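Local coordinates for protein myroilysin (Myroides profundi, PDB 5CZW) that probably cleaves peptide bonds as a zinc metalloendopeptidase of the astacin (M12A) family, captured here in a propeptide-inhibited form, at residues W71-I77 with I232-R238; S99-G104 with E138-G144; S132-H137 with N220-L224; M145-Q150 with S201-I207. The protein carries 1 engineered substitution. All coordinates share one frame; numbering follows the deposited sequence.

Contact 1 of 4, residues W71-I77 with I232-R238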
loop_
_atom_site.group_PDB
_atom_site.type_symbol
_atom_site.label_atom_id
_atom_site.label_comp_id
_atom_site.label_asym_id
_atom_site.label_seq_id
_atom_site.Cartn_x
_atom_site.Cartn_y
_atom_site.Cartn_z
ATOM N N TRP A 71 6.739 2.923 -12.639
ATOM C CA TRP A 71 7.673 3.695 -11.890
ATOM C C TRP A 71 9.081 3.761 -12.541
ATOM O O TRP A 71 9.776 4.749 -12.377
ATOM C CB TRP A 71 7.887 3.019 -10.526
ATOM C CG TRP A 71 6.802 3.349 -9.569
ATOM C CD1 TRP A 71 5.845 2.469 -9.122
ATOM C CD2 TRP A 71 6.568 4.591 -8.905
ATOM N NE1 TRP A 71 5.043 3.117 -8.211
ATOM C CE2 TRP A 71 5.479 4.399 -8.029
ATOM C CE3 TRP A 71 7.229 5.823 -8.891
ATOM C CZ2 TRP A 71 4.994 5.430 -7.197
ATOM C CZ3 TRP A 71 6.774 6.848 -8.026
ATOM C CH2 TRP A 71 5.619 6.587 -7.161
ATOM N N SER A 72 9.427 2.719 -13.284
ATOM C CA SER A 72 10.746 2.694 -13.884
ATOM C C SER A 72 10.915 3.671 -15.012
ATOM O O SER A 72 12.065 3.894 -15.438
ATOM C CB SER A 72 11.047 1.306 -14.361
ATOM O OG SER A 72 11.010 0.455 -13.234
ATOM N N ASN A 73 9.808 4.238 -15.487
ATOM C CA ASN A 73 9.934 5.368 -16.436
ATOM C C ASN A 73 10.594 6.608 -15.876
ATOM O O ASN A 73 11.009 7.506 -16.639
ATOM C CB ASN A 73 8.548 5.636 -17.041
ATOM C CG ASN A 73 8.095 4.478 -17.944
ATOM O OD1 ASN A 73 8.944 3.716 -18.485
ATOM N ND2 ASN A 73 6.796 4.282 -18.073
ATOM N N TYR A 74 10.671 6.722 -14.560
ATOM C CA TYR A 74 11.078 7.908 -13.883
ATOM C C TYR A 74 12.179 7.613 -12.887
ATOM O O TYR A 74 13.054 8.430 -12.683
ATOM C CB TYR A 74 9.847 8.573 -13.169
ATOM C CG TYR A 74 8.736 8.762 -14.156
ATOM C CD1 TYR A 74 8.821 9.800 -15.064
ATOM C CD2 TYR A 74 7.661 7.875 -14.241
ATOM C CE1 TYR A 74 7.829 9.972 -15.997
ATOM C CE2 TYR A 74 6.662 8.082 -15.157
ATOM C CZ TYR A 74 6.768 9.104 -16.055
ATOM O OH TYR A 74 5.772 9.285 -17.035
ATOM N N ALA A 75 12.102 6.471 -12.176
ATOM C CA ALA A 75 13.116 6.035 -11.245
ATOM C C ALA A 75 14.139 5.072 -11.901
ATOM O O ALA A 75 13.808 4.214 -12.724
ATOM C CB ALA A 75 12.463 5.248 -10.076
ATOM N N ASN A 76 15.365 5.172 -11.445
ATOM C CA ASN A 76 16.391 4.227 -11.851
ATOM C C ASN A 76 16.329 2.988 -10.955
ATOM O O ASN A 76 17.239 2.689 -10.239
ATOM C CB ASN A 76 17.724 4.928 -11.709
ATOM C CG ASN A 76 18.854 4.163 -12.306
ATOM O OD1 ASN A 76 18.663 3.282 -13.069
ATOM N ND2 ASN A 76 20.029 4.485 -11.914
ATOM N N ILE A 77 15.149 2.368 -10.933
ATOM C CA ILE A 77 14.867 1.109 -10.196
ATOM C C ILE A 77 13.975 0.323 -11.158
ATOM O O ILE A 77 13.122 0.932 -11.815
ATOM C CB ILE A 77 14.050 1.346 -8.881
ATOM C CG1 ILE A 77 14.848 2.149 -7.882
ATOM C CG2 ILE A 77 13.542 0.033 -8.229
ATOM C CD1 ILE A 77 16.105 1.496 -7.334
ATOM N N ILE A 232 10.704 11.113 -7.528
ATOM C CA ILE A 232 11.245 9.746 -7.541
ATOM C C ILE A 232 12.537 9.706 -8.417
ATOM O O ILE A 232 13.449 8.933 -8.158
ATOM C CB ILE A 232 10.227 8.689 -8.001
ATOM C CG1 ILE A 232 10.626 7.300 -7.500
ATOM C CG2 ILE A 232 10.055 8.684 -9.484
ATOM C CD1 ILE A 232 10.558 7.221 -5.966
ATOM N N ALA A 233 12.617 10.607 -9.427
ATOM C CA ALA A 233 13.829 10.695 -10.200
ATOM C C ALA A 233 14.965 11.336 -9.397
ATOM O O ALA A 233 16.170 11.088 -9.640
ATOM C CB ALA A 233 13.565 11.483 -11.470
ATOM N N THR A 234 14.613 12.130 -8.419
ATOM C CA THR A 234 15.605 12.689 -7.523
ATOM C C THR A 234 16.068 11.681 -6.544
ATOM O O THR A 234 17.229 11.601 -6.226
ATOM C CB THR A 234 15.062 13.964 -6.840
ATOM O OG1 THR A 234 14.684 14.888 -7.886
ATOM C CG2 THR A 234 16.038 14.560 -5.958
ATOM N N VAL A 235 15.163 10.834 -6.046
ATOM C CA VAL A 235 15.615 9.785 -5.177
ATOM C C VAL A 235 16.473 8.738 -5.876
ATOM O O VAL A 235 17.507 8.369 -5.382
ATOM C CB VAL A 235 14.413 9.014 -4.583
ATOM C CG1 VAL A 235 14.844 7.939 -3.622
ATOM C CG2 VAL A 235 13.476 9.941 -3.791
ATOM N N TYR A 236 16.064 8.387 -7.092
ATOM C CA TYR A 236 16.699 7.339 -7.880
ATOM C C TYR A 236 17.097 7.886 -9.241
ATOM O O TYR A 236 16.464 7.571 -10.292
ATOM C CB TYR A 236 15.750 6.209 -8.008
ATOM C CG TYR A 236 15.327 5.572 -6.671
ATOM C CD1 TYR A 236 16.226 4.866 -5.890
ATOM C CD2 TYR A 236 13.980 5.606 -6.241
ATOM C CE1 TYR A 236 15.858 4.271 -4.697
ATOM C CE2 TYR A 236 13.581 4.926 -5.056
ATOM C CZ TYR A 236 14.505 4.337 -4.273
ATOM O OH TYR A 236 14.172 3.609 -3.084
ATOM N N PRO A 237 18.140 8.747 -9.244
ATOM C CA PRO A 237 18.589 9.399 -10.494
ATOM C C PRO A 237 19.442 8.470 -11.409
ATOM O O PRO A 237 20.066 7.522 -10.933
ATOM C CB PRO A 237 19.460 10.538 -9.966
ATOM C CG PRO A 237 19.987 10.082 -8.686
ATOM C CD PRO A 237 18.836 9.333 -8.083
ATOM N N ARG A 238 19.458 8.767 -12.704
ATOM C CA ARG A 238 20.349 8.075 -13.649
ATOM C C ARG A 238 21.705 8.806 -13.775
ATOM O O ARG A 238 22.595 8.670 -12.918
ATOM C CB ARG A 238 19.668 8.029 -15.000
ATOM C CG ARG A 238 18.277 7.456 -14.900
ATOM C CD ARG A 238 17.605 7.311 -16.238
ATOM N NE ARG A 238 16.136 7.113 -16.101
ATOM C CZ ARG A 238 15.535 5.983 -15.707
ATOM N NH1 ARG A 238 16.281 4.915 -15.375
ATOM N NH2 ARG A 238 14.180 5.915 -15.669
HETATM O O HOH W 1 13.590 8.402 -17.518
HETATM O O HOH W 2 15.746 8.578 -12.756
HETATM O O HOH W 3 14.594 2.495 -14.793
HETATM O O HOH W 4 19.312 4.296 -15.832
#
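The end of C-terminal helix 231-235 and the tail behind it pack on the loop leading into strand 78-81, Ile232 meeting Trp71, Tyr74 and Ala75 while Arg238 reaches back to Ser72. Branching lets Ile232 bring CG1 to 3.8 Å from Ala75 CB and CG2 to 3.7 Å from Tyr74 CB. Trp71 touches the same side chain obliquely through CZ3, and its NE1 is spent on Ile136 O of helix 128-143. Tyr236 is the first residue to leave the helix, and its O accepts from Asn76 N at 2.9 Å. Asn76 centres an inverse gamma turn; with CG anti to the backbone N (chi1 -170°), its ND2 reaches Pro237 O at 3.2 Å, approaching from above the carbonyl plane. Ile77 CG1 sits over the centre of the Tyr236 ring, 3.7 Å from the centroid, in a CH-pi contact. Val235 CG1 covers the opposite face, and the phenol OH bonds to Leu143 O and Trp43 N. Arg238, extended from CG to NE, is long enough for NH2 to donate to Ser72 O at 2.9 Å, close to the guanidinium plane. Waters join its NH2 to Asn73 O, and its NH1 to Ala75 O and Asn76 OD1.

Contact 2 of 4, residues S99-G104 with E138-G144. With ZN (zinc ion), chain B.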
loop_
_atom_site.group_PDB
_atom_site.type_symbol
_atom_site.label_atom_id
_atom_site.label_comp_id
_atom_site.label_asym_id
_atom_site.label_seq_id
_atom_site.Cartn_x
_atom_site.Cartn_y
_atom_site.Cartn_z
ATOM N N SER A 99 -5.050 -3.189 1.523
ATOM C CA SER A 99 -3.858 -3.232 0.655
ATOM C C SER A 99 -2.803 -2.493 1.398
ATOM O O SER A 99 -3.077 -1.552 2.177
ATOM C CB SER A 99 -4.133 -2.532 -0.709
ATOM O OG SER A 99 -5.111 -3.189 -1.498
ATOM N N TYR A 100 -1.547 -2.891 1.172
ATOM C CA TYR A 100 -0.422 -2.410 1.965
ATOM C C TYR A 100 0.877 -2.837 1.389
ATOM O O TYR A 100 0.925 -3.846 0.672
ATOM C CB TYR A 100 -0.538 -2.953 3.460
ATOM C CG TYR A 100 -0.761 -4.422 3.736
ATOM C CD1 TYR A 100 0.284 -5.345 3.726
ATOM C CD2 TYR A 100 -2.046 -4.900 3.893
ATOM C CE1 TYR A 100 0.047 -6.657 3.950
ATOM C CE2 TYR A 100 -2.297 -6.229 4.137
ATOM C CZ TYR A 100 -1.276 -7.115 4.130
ATOM O OH TYR A 100 -1.439 -8.472 4.347
ATOM N N SER A 101 1.939 -2.158 1.843
ATOM C CA SER A 101 3.345 -2.589 1.593
ATOM C C SER A 101 4.219 -2.032 2.706
ATOM O O SER A 101 4.034 -0.891 3.165
ATOM C CB SER A 101 3.881 -2.052 0.262
ATOM O OG SER A 101 5.217 -2.433 0.024
ATOM N N TYR A 102 5.204 -2.826 3.100
ATOM C CA TYR A 102 6.279 -2.274 3.889
ATOM C C TYR A 102 6.988 -1.218 3.110
ATOM O O TYR A 102 6.962 -1.180 1.884
ATOM C CB TYR A 102 7.209 -3.390 4.433
ATOM C CG TYR A 102 6.473 -4.364 5.304
ATOM C CD1 TYR A 102 6.183 -4.035 6.651
ATOM C CD2 TYR A 102 5.984 -5.588 4.814
ATOM C CE1 TYR A 102 5.454 -4.875 7.422
ATOM C CE2 TYR A 102 5.204 -6.409 5.592
ATOM C CZ TYR A 102 5.014 -6.081 6.926
ATOM O OH TYR A 102 4.281 -6.901 7.742
ATOM N N LEU A 103 7.667 -0.328 3.805
ATOM C CA LEU A 103 8.347 0.755 3.153
ATOM C C LEU A 103 9.763 0.494 2.669
ATOM O O LEU A 103 10.628 0.282 3.443
ATOM C CB LEU A 103 8.456 1.930 4.095
ATOM C CG LEU A 103 7.135 2.494 4.561
ATOM C CD1 LEU A 103 7.335 3.715 5.434
ATOM C CD2 LEU A 103 6.276 2.910 3.383
ATOM N N GLY A 104 9.952 0.579 1.367
ATOM C CA GLY A 104 11.301 0.501 0.857
ATOM C C GLY A 104 12.010 -0.801 1.245
ATOM O O GLY A 104 11.419 -1.875 1.252
ATOM N N GLU A 138 0.926 1.298 -4.015
ATOM C CA GLU A 138 1.635 0.345 -3.175
ATOM C C GLU A 138 3.040 0.188 -3.556
ATOM O O GLU A 138 3.917 0.055 -2.676
ATOM C CB GLU A 138 0.905 -1.035 -3.117
ATOM C CG GLU A 138 -0.492 -1.035 -2.442
ATOM C CD GLU A 138 -0.580 -0.344 -1.073
ATOM O OE1 GLU A 138 0.407 -0.239 -0.349
ATOM O OE2 GLU A 138 -1.761 0.089 -0.746
ATOM N N PHE A 139 3.336 0.213 -4.892
ATOM C CA PHE A 139 4.744 0.210 -5.316
ATOM C C PHE A 139 5.522 1.457 -4.957
ATOM O O PHE A 139 6.770 1.419 -4.740
ATOM C CB PHE A 139 4.874 -0.267 -6.783
ATOM C CG PHE A 139 4.879 -1.778 -6.900
ATOM C CD1 PHE A 139 3.641 -2.462 -7.005
ATOM C CD2 PHE A 139 6.000 -2.565 -6.817
ATOM C CE1 PHE A 139 3.589 -3.885 -7.048
ATOM C CE2 PHE A 139 5.935 -3.974 -6.929
ATOM C CZ PHE A 139 4.711 -4.611 -7.029
ATOM N N GLY A 140 4.799 2.577 -4.771
ATOM C CA GLY A 140 5.398 3.805 -4.234
ATOM C C GLY A 140 5.889 3.553 -2.833
ATOM O O GLY A 140 7.029 3.869 -2.494
ATOM N N HIS A 141 5.074 2.965 -1.959
ATOM C CA HIS A 141 5.567 2.575 -0.680
ATOM C C HIS A 141 6.684 1.595 -0.832
ATOM O O HIS A 141 7.680 1.726 -0.043
ATOM C CB HIS A 141 4.445 1.849 0.064
ATOM C CG HIS A 141 3.288 2.684 0.499
ATOM N ND1 HIS A 141 3.397 3.876 1.147
ATOM C CD2 HIS A 141 1.983 2.435 0.440
ATOM C CE1 HIS A 141 2.216 4.387 1.384
ATOM N NE2 HIS A 141 1.386 3.467 1.043
ATOM N N ALA A 142 6.634 0.645 -1.779
ATOM C CA ALA A 142 7.750 -0.331 -1.946
ATOM C C ALA A 142 9.123 0.322 -2.293
ATOM O O ALA A 142 10.205 -0.224 -1.971
ATOM C CB ALA A 142 7.414 -1.448 -2.926
ATOM N N LEU A 143 9.053 1.526 -2.899
ATOM C CA LEU A 143 10.223 2.352 -3.169
ATOM C C LEU A 143 10.652 3.293 -2.085
ATOM O O LEU A 143 11.707 3.905 -2.173
ATOM C CB LEU A 143 10.023 3.102 -4.465
ATOM C CG LEU A 143 9.805 2.308 -5.725
ATOM C CD1 LEU A 143 9.309 3.157 -6.892
ATOM C CD2 LEU A 143 11.150 1.646 -6.092
ATOM N N GLY A 144 9.812 3.392 -1.081
ATOM C CA GLY A 144 10.059 4.147 0.107
ATOM C C GLY A 144 9.229 5.373 0.349
ATOM O O GLY A 144 9.461 6.114 1.344
HETATM ZN ZN ZN B . -0.697 3.811 1.158
#
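The His141 imidazole is met obliquely by Leu103, whose CD2 comes 3.8 Å from His141 ND1, while Glu138 OE1 lies in the ring plane at its edge. His141 NE2 binds zinc at 2.1 Å, with His137, His147 and Cys23 completing the site, and ND1 is taken by Met145 O. Bent at chi2 (-49°), Glu138 lays its carboxylate along the strand: OE1 is 3.2 Å from Tyr100 C, and OE2 is 3.5 Å from Ser99 CB. Replacing Glu138 by an alanine removes the carboxylate from beside Cys23 and is likely to open a gap against Ser99 and Tyr100. Small Ser101 lets its CB approach His141 CB to 3.9 Å. The helix ends in a Schellman motif at Gly144, whose positive phi favours glycine. There His141 O accepts from both Gly144 N and Gly104 N, the latter at 2.9 Å, which ties the HExxH helix to the loop after strand 100-101. Held by packing, the Glu138 carboxylate beside Cys23 is consistent with the catalytic glutamate of HExxH enzymes.

Contact 3 of 4, residues S132-H137 with N220-L224. With ZN (zinc ion), chain B.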
loop_
_atom_site.group_PDB
_atom_site.type_symbol
_atom_site.label_atom_id
_atom_site.label_comp_id
_atom_site.label_asym_id
_atom_site.label_seq_id
_atom_site.Cartn_x
_atom_site.Cartn_y
_atom_site.Cartn_z
ATOM N N SER A 132 -4.428 0.876 -11.669
ATOM C CA SER A 132 -3.390 1.868 -11.777
ATOM C C SER A 132 -3.218 2.608 -10.440
ATOM O O SER A 132 -2.081 2.750 -9.893
ATOM C CB SER A 132 -3.719 2.908 -12.898
ATOM O OG SER A 132 -2.651 3.883 -12.987
ATOM N N ARG A 133 -4.287 3.067 -9.896
ATOM C CA ARG A 133 -4.206 3.768 -8.636
ATOM C C ARG A 133 -3.562 2.945 -7.516
ATOM O O ARG A 133 -2.644 3.387 -6.837
ATOM C CB ARG A 133 -5.624 4.209 -8.193
ATOM C CG ARG A 133 -5.694 4.989 -6.871
ATOM C CD ARG A 133 -7.130 5.314 -6.474
ATOM N NE ARG A 133 -7.835 4.179 -5.955
ATOM C CZ ARG A 133 -8.016 3.893 -4.665
ATOM N NH1 ARG A 133 -7.557 4.657 -3.725
ATOM N NH2 ARG A 133 -8.665 2.820 -4.349
ATOM N N THR A 134 -4.090 1.770 -7.340
ATOM C CA THR A 134 -3.713 1.000 -6.117
ATOM C C THR A 134 -2.314 0.305 -6.331
ATOM O O THR A 134 -1.463 0.288 -5.395
ATOM C CB THR A 134 -4.815 0.049 -5.739
ATOM O OG1 THR A 134 -5.923 0.834 -5.249
ATOM C CG2 THR A 134 -4.368 -0.971 -4.648
ATOM N N VAL A 135 -2.037 -0.160 -7.565
ATOM C CA VAL A 135 -0.760 -0.814 -7.804
ATOM C C VAL A 135 0.354 0.239 -7.730
ATOM O O VAL A 135 1.365 0.062 -7.012
ATOM C CB VAL A 135 -0.687 -1.576 -9.128
ATOM C CG1 VAL A 135 0.700 -2.089 -9.382
ATOM C CG2 VAL A 135 -1.700 -2.697 -9.072
ATOM N N ILE A 136 0.237 1.329 -8.473
ATOM C CA ILE A 136 1.281 2.342 -8.441
ATOM C C ILE A 136 1.457 2.847 -7.014
ATOM O O ILE A 136 2.574 2.982 -6.580
ATOM C CB ILE A 136 0.994 3.510 -9.426
ATOM C CG1 ILE A 136 0.876 2.917 -10.834
ATOM C CG2 ILE A 136 2.059 4.580 -9.374
ATOM C CD1 ILE A 136 0.769 3.926 -11.933
ATOM N N HIS A 137 0.376 3.076 -6.310
ATOM C CA HIS A 137 0.481 3.510 -4.918
ATOM C C HIS A 137 1.295 2.559 -3.989
ATOM O O HIS A 137 2.196 2.973 -3.308
ATOM C CB HIS A 137 -0.919 3.712 -4.407
ATOM C CG HIS A 137 -1.001 4.249 -3.030
ATOM N ND1 HIS A 137 -1.195 5.577 -2.813
ATOM C CD2 HIS A 137 -1.023 3.656 -1.822
ATOM C CE1 HIS A 137 -1.275 5.802 -1.542
ATOM N NE2 HIS A 137 -1.237 4.652 -0.926
ATOM N N ASN A 220 -7.786 9.352 -3.891
ATOM C CA ASN A 220 -6.537 9.191 -4.512
ATOM C C ASN A 220 -6.607 9.532 -5.968
ATOM O O ASN A 220 -7.532 9.234 -6.623
ATOM C CB ASN A 220 -6.377 7.627 -4.527
ATOM C CG ASN A 220 -5.073 7.142 -4.020
ATOM O OD1 ASN A 220 -4.065 7.150 -4.701
ATOM N ND2 ASN A 220 -5.122 6.579 -2.836
ATOM N N ASN A 221 -5.583 10.125 -6.453
ATOM C CA ASN A 221 -5.405 10.375 -7.820
ATOM C C ASN A 221 -5.026 8.958 -8.388
ATOM O O ASN A 221 -4.666 8.102 -7.621
ATOM C CB ASN A 221 -4.291 11.402 -7.840
ATOM C CG ASN A 221 -4.576 12.579 -6.853
ATOM O OD1 ASN A 221 -5.254 13.493 -7.248
ATOM N ND2 ASN A 221 -4.159 12.483 -5.556
ATOM N N SER A 222 -5.133 8.704 -9.680
ATOM C CA SER A 222 -4.849 7.354 -10.192
ATOM C C SER A 222 -3.657 7.130 -11.113
ATOM O O SER A 222 -3.412 6.051 -11.564
ATOM C CB SER A 222 -6.125 6.768 -10.757
ATOM O OG SER A 222 -6.488 7.520 -11.873
ATOM N N VAL A 223 -2.912 8.182 -11.324
ATOM C CA VAL A 223 -1.706 8.211 -12.178
ATOM C C VAL A 223 -0.599 9.009 -11.471
ATOM O O VAL A 223 -0.898 9.773 -10.503
ATOM C CB VAL A 223 -1.999 8.858 -13.560
ATOM C CG1 VAL A 223 -3.086 8.102 -14.305
ATOM C CG2 VAL A 223 -2.374 10.327 -13.348
ATOM N N LEU A 224 0.646 8.839 -11.917
ATOM C CA LEU A 224 1.772 9.554 -11.378
ATOM C C LEU A 224 1.603 11.080 -11.651
ATOM O O LEU A 224 1.233 11.446 -12.780
ATOM C CB LEU A 224 3.061 9.017 -12.018
ATOM C CG LEU A 224 3.438 7.643 -11.505
ATOM C CD1 LEU A 224 4.539 6.949 -12.279
ATOM C CD2 LEU A 224 3.829 7.744 -10.020
HETATM ZN ZN ZN B . -0.697 3.811 1.158
#
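Arg133, on the helix that carries the zinc-binding HExxH histidines, lies against Asn220 and Ser222 of the loop ahead of helix 231-235. These three residues bury the greatest areas in the contact. With CG anti to the backbone N (chi1 -179°), the arginine runs its methylenes beside the loop: CG is 3.4 Å from Asn221 O, and CB packs on Ser222 CB at 3.7 Å. The small serine lets the backbones come near, the CA atoms of Arg133 and Ser222 being 4.0 Å apart. A bend at chi3 then turns the guanidinium, whose NH2 forms a salt bridge with Glu130. A leucine in its place would probably leave Glu130 without its positive mate. Asn220 also lies near His137, which binds zinc through NE2 at 2.3 Å; its ND1 is held by Ile202 O, which fixes the turn of the ring. One helical turn from Ser132, Ile136 packs CG2 on Leu224 CD2 at 3.7 Å, joining apolar branches of helix and loop. Ser132 OG donates to Ser222 O at 2.7 Å, nearly along the C=O axis.

Contact 4 of 4, residues M145-Q150 with S201-I207; sequences MIHEHQ and SIMHYSI. With ZN (zinc ion), chain B.
Tyr205 holds CG anti to the backbone N (chi1 179°), and His147 holds CG anti to the carbonyl carbon (chi1 -76°), which brings the two rings together. Their planes are inclined at 49°, and Tyr205 CD1 stands over the imidazole face, 3.5 Å from CE1 of His147. His147 NE2 binds zinc at 2.1 Å, Met203 O lies at the ring's edge, and ND1 has its polar partner in Tyr187. One residue on, Glu148 CB lies squarely over the His204 ring, 3.6 Å from its centroid, and the carboxylate turns away to Thr192 and Gln193. A single beta bridge joins the backbones: Glu148 N donates to Met203 O at 2.9 Å, and Tyr205 N to Glu148 O at 2.9 Å. Met203, bent at chi2 and chi3, sets its flexible chain against Met145, CG being 3.8 Å from CE of Met145, and also touches His141. Ser201 OG accepts from Met203 N, an ST turn within the type I turn from Ser201 to His204. This methionine-bearing turn beside the zinc histidines is the Met-turn characteristic of metzincins.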
loop_
_atom_site.group_PDB
_atom_site.type_symbol
_atom_site.label_atom_id
_atom_site.label_comp_id
_atom_site.label_asym_id
_atom_site.label_seq_id
_atom_site.Cartn_x
_atom_site.Cartn_y
_atom_site.Cartn_z
ATOM N N MET A 145 8.239 5.594 -0.472
ATOM C CA MET A 145 7.404 6.749 -0.258
ATOM C C MET A 145 6.383 6.548 0.839
ATOM O O MET A 145 5.903 5.488 0.987
ATOM C CB MET A 145 6.709 7.092 -1.551
ATOM C CG MET A 145 7.743 7.711 -2.514
ATOM S SD MET A 145 7.069 8.429 -3.966
ATOM C CE MET A 145 6.503 10.002 -3.359
ATOM N N ILE A 146 6.099 7.615 1.580
ATOM C CA ILE A 146 5.073 7.616 2.592
ATOM C C ILE A 146 3.787 8.266 2.042
ATOM O O ILE A 146 3.784 8.829 0.949
ATOM C CB ILE A 146 5.623 8.283 3.871
ATOM C CG1 ILE A 146 5.844 9.771 3.607
ATOM C CG2 ILE A 146 6.811 7.478 4.392
ATOM C CD1 ILE A 146 6.193 10.582 4.863
ATOM N N HIS A 147 2.707 8.197 2.835
ATOM C CA HIS A 147 1.557 8.884 2.485
ATOM C C HIS A 147 1.673 10.411 2.425
ATOM O O HIS A 147 2.224 11.051 3.323
ATOM C CB HIS A 147 0.444 8.566 3.476
ATOM C CG HIS A 147 -0.159 7.203 3.258
ATOM N ND1 HIS A 147 -0.402 6.329 4.289
ATOM C CD2 HIS A 147 -0.440 6.498 2.123
ATOM C CE1 HIS A 147 -0.855 5.188 3.815
ATOM N NE2 HIS A 147 -0.971 5.322 2.534
ATOM N N GLU A 148 1.035 10.974 1.445
ATOM C CA GLU A 148 0.680 12.433 1.449
ATOM C C GLU A 148 -0.686 12.594 2.055
ATOM O O GLU A 148 -1.611 11.928 1.639
ATOM C CB GLU A 148 0.621 12.958 0.012
ATOM C CG GLU A 148 2.000 12.963 -0.678
ATOM C CD GLU A 148 2.940 14.017 -0.085
ATOM O OE1 GLU A 148 2.514 15.207 0.188
ATOM O OE2 GLU A 148 4.104 13.628 0.215
ATOM N N HIS A 149 -0.805 13.395 3.107
ATOM C CA HIS A 149 -2.106 13.584 3.764
ATOM C C HIS A 149 -2.221 15.066 4.097
ATOM O O HIS A 149 -1.429 15.581 4.822
ATOM C CB HIS A 149 -2.164 12.775 5.012
ATOM C CG HIS A 149 -3.337 13.102 5.854
ATOM N ND1 HIS A 149 -4.622 12.804 5.473
ATOM C CD2 HIS A 149 -3.417 13.671 7.069
ATOM C CE1 HIS A 149 -5.462 13.220 6.412
ATOM N NE2 HIS A 149 -4.744 13.736 7.399
ATOM N N GLN A 150 -3.180 15.720 3.473
ATOM C CA GLN A 150 -3.475 17.117 3.705
ATOM C C GLN A 150 -4.590 17.045 4.696
ATOM O O GLN A 150 -5.674 16.582 4.356
ATOM C CB GLN A 150 -3.987 17.733 2.373
ATOM C CG GLN A 150 -4.069 19.251 2.336
ATOM C CD GLN A 150 -2.677 19.841 2.352
ATOM O OE1 GLN A 150 -2.432 20.849 2.996
ATOM N NE2 GLN A 150 -1.725 19.143 1.711
ATOM N N SER A 201 -0.788 13.827 -6.070
ATOM C CA SER A 201 0.112 12.728 -5.826
ATOM C C SER A 201 -0.594 11.384 -5.752
ATOM O O SER A 201 -1.674 11.237 -5.162
ATOM C CB SER A 201 0.955 12.924 -4.585
ATOM O OG SER A 201 1.841 11.804 -4.394
ATOM N N ILE A 202 0.028 10.388 -6.366
ATOM C CA ILE A 202 -0.498 9.052 -6.300
ATOM C C ILE A 202 -0.422 8.552 -4.830
ATOM O O ILE A 202 -1.120 7.655 -4.482
ATOM C CB ILE A 202 0.335 8.144 -7.217
ATOM C CG1 ILE A 202 -0.321 6.839 -7.392
ATOM C CG2 ILE A 202 1.711 7.941 -6.623
ATOM C CD1 ILE A 202 -1.436 6.839 -8.359
ATOM N N MET A 203 0.445 9.205 -4.026
ATOM C CA MET A 203 0.677 8.825 -2.632
ATOM C C MET A 203 -0.344 9.366 -1.624
ATOM O O MET A 203 -0.233 9.122 -0.426
ATOM C CB MET A 203 2.158 9.038 -2.193
ATOM C CG MET A 203 3.207 8.201 -2.944
ATOM S SD MET A 203 2.745 6.490 -3.231
ATOM C CE MET A 203 2.736 5.830 -1.555
ATOM N N HIS A 204 -1.328 10.111 -2.104
ATOM C CA HIS A 204 -2.316 10.670 -1.172
ATOM C C HIS A 204 -3.010 9.551 -0.457
ATOM O O HIS A 204 -3.223 8.548 -1.009
ATOM C CB HIS A 204 -3.290 11.725 -1.774
ATOM C CG HIS A 204 -2.815 13.134 -1.617
ATOM N ND1 HIS A 204 -2.996 13.861 -0.457
ATOM C CD2 HIS A 204 -2.071 13.912 -2.437
ATOM C CE1 HIS A 204 -2.438 15.040 -0.597
ATOM N NE2 HIS A 204 -1.850 15.089 -1.777
ATOM N N TYR A 205 -3.334 9.786 0.792
ATOM C CA TYR A 205 -3.979 8.791 1.683
ATOM C C TYR A 205 -5.477 8.867 1.555
ATOM O O TYR A 205 -6.118 9.923 1.776
ATOM C CB TYR A 205 -3.583 9.146 3.124
ATOM C CG TYR A 205 -4.161 8.260 4.129
ATOM C CD1 TYR A 205 -3.819 6.965 4.161
ATOM C CD2 TYR A 205 -4.847 8.765 5.174
ATOM C CE1 TYR A 205 -4.306 6.111 5.117
ATOM C CE2 TYR A 205 -5.427 7.955 6.095
ATOM C CZ TYR A 205 -5.106 6.612 6.114
ATOM O OH TYR A 205 -5.599 5.764 7.105
ATOM N N SER A 206 -6.056 7.786 1.100
ATOM C CA SER A 206 -7.486 7.670 0.952
ATOM C C SER A 206 -8.167 7.385 2.275
ATOM O O SER A 206 -7.754 6.532 2.958
ATOM C CB SER A 206 -7.748 6.458 0.069
ATOM O OG SER A 206 -7.199 6.683 -1.169
ATOM N N ILE A 207 -9.239 8.103 2.567
ATOM C CA ILE A 207 -10.036 7.910 3.750
ATOM C C ILE A 207 -11.368 7.324 3.290
ATOM O O ILE A 207 -12.137 7.956 2.566
ATOM C CB ILE A 207 -10.224 9.193 4.596
ATOM C CG1 ILE A 207 -8.826 9.636 5.091
ATOM C CG2 ILE A 207 -11.127 8.909 5.792
ATOM C CD1 ILE A 207 -8.704 11.034 5.636
HETATM ZN ZN ZN B . -0.697 3.811 1.158
HETATM O O HOH W 5 -5.816 12.388 3.022
HETATM O O HOH W 6 -4.697 14.298 1.370
#

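How the contacts relate
Starting from the N terminus, the chain supplies Cys23 to the zinc before any of the four contacts begins. Residues 71-77 open contact 1, which closes only at the C terminus and so encloses the other three. Contact 2 is the shortest loop, from the edge strand 100-101 to the end of helix 128-143. Contact 3 starts earlier on that helix, so contacts 2 and 3 cross, and it closes at 220-224. Inside it nests contact 4, in series after contact 2, linking the segment past the helix with the Met-turn. Contacts 2, 3 and 4 each hold one zinc histidine. Contact 1 touches all three, tying the loop before strand 78-81 and the C-terminal tail to the central helix.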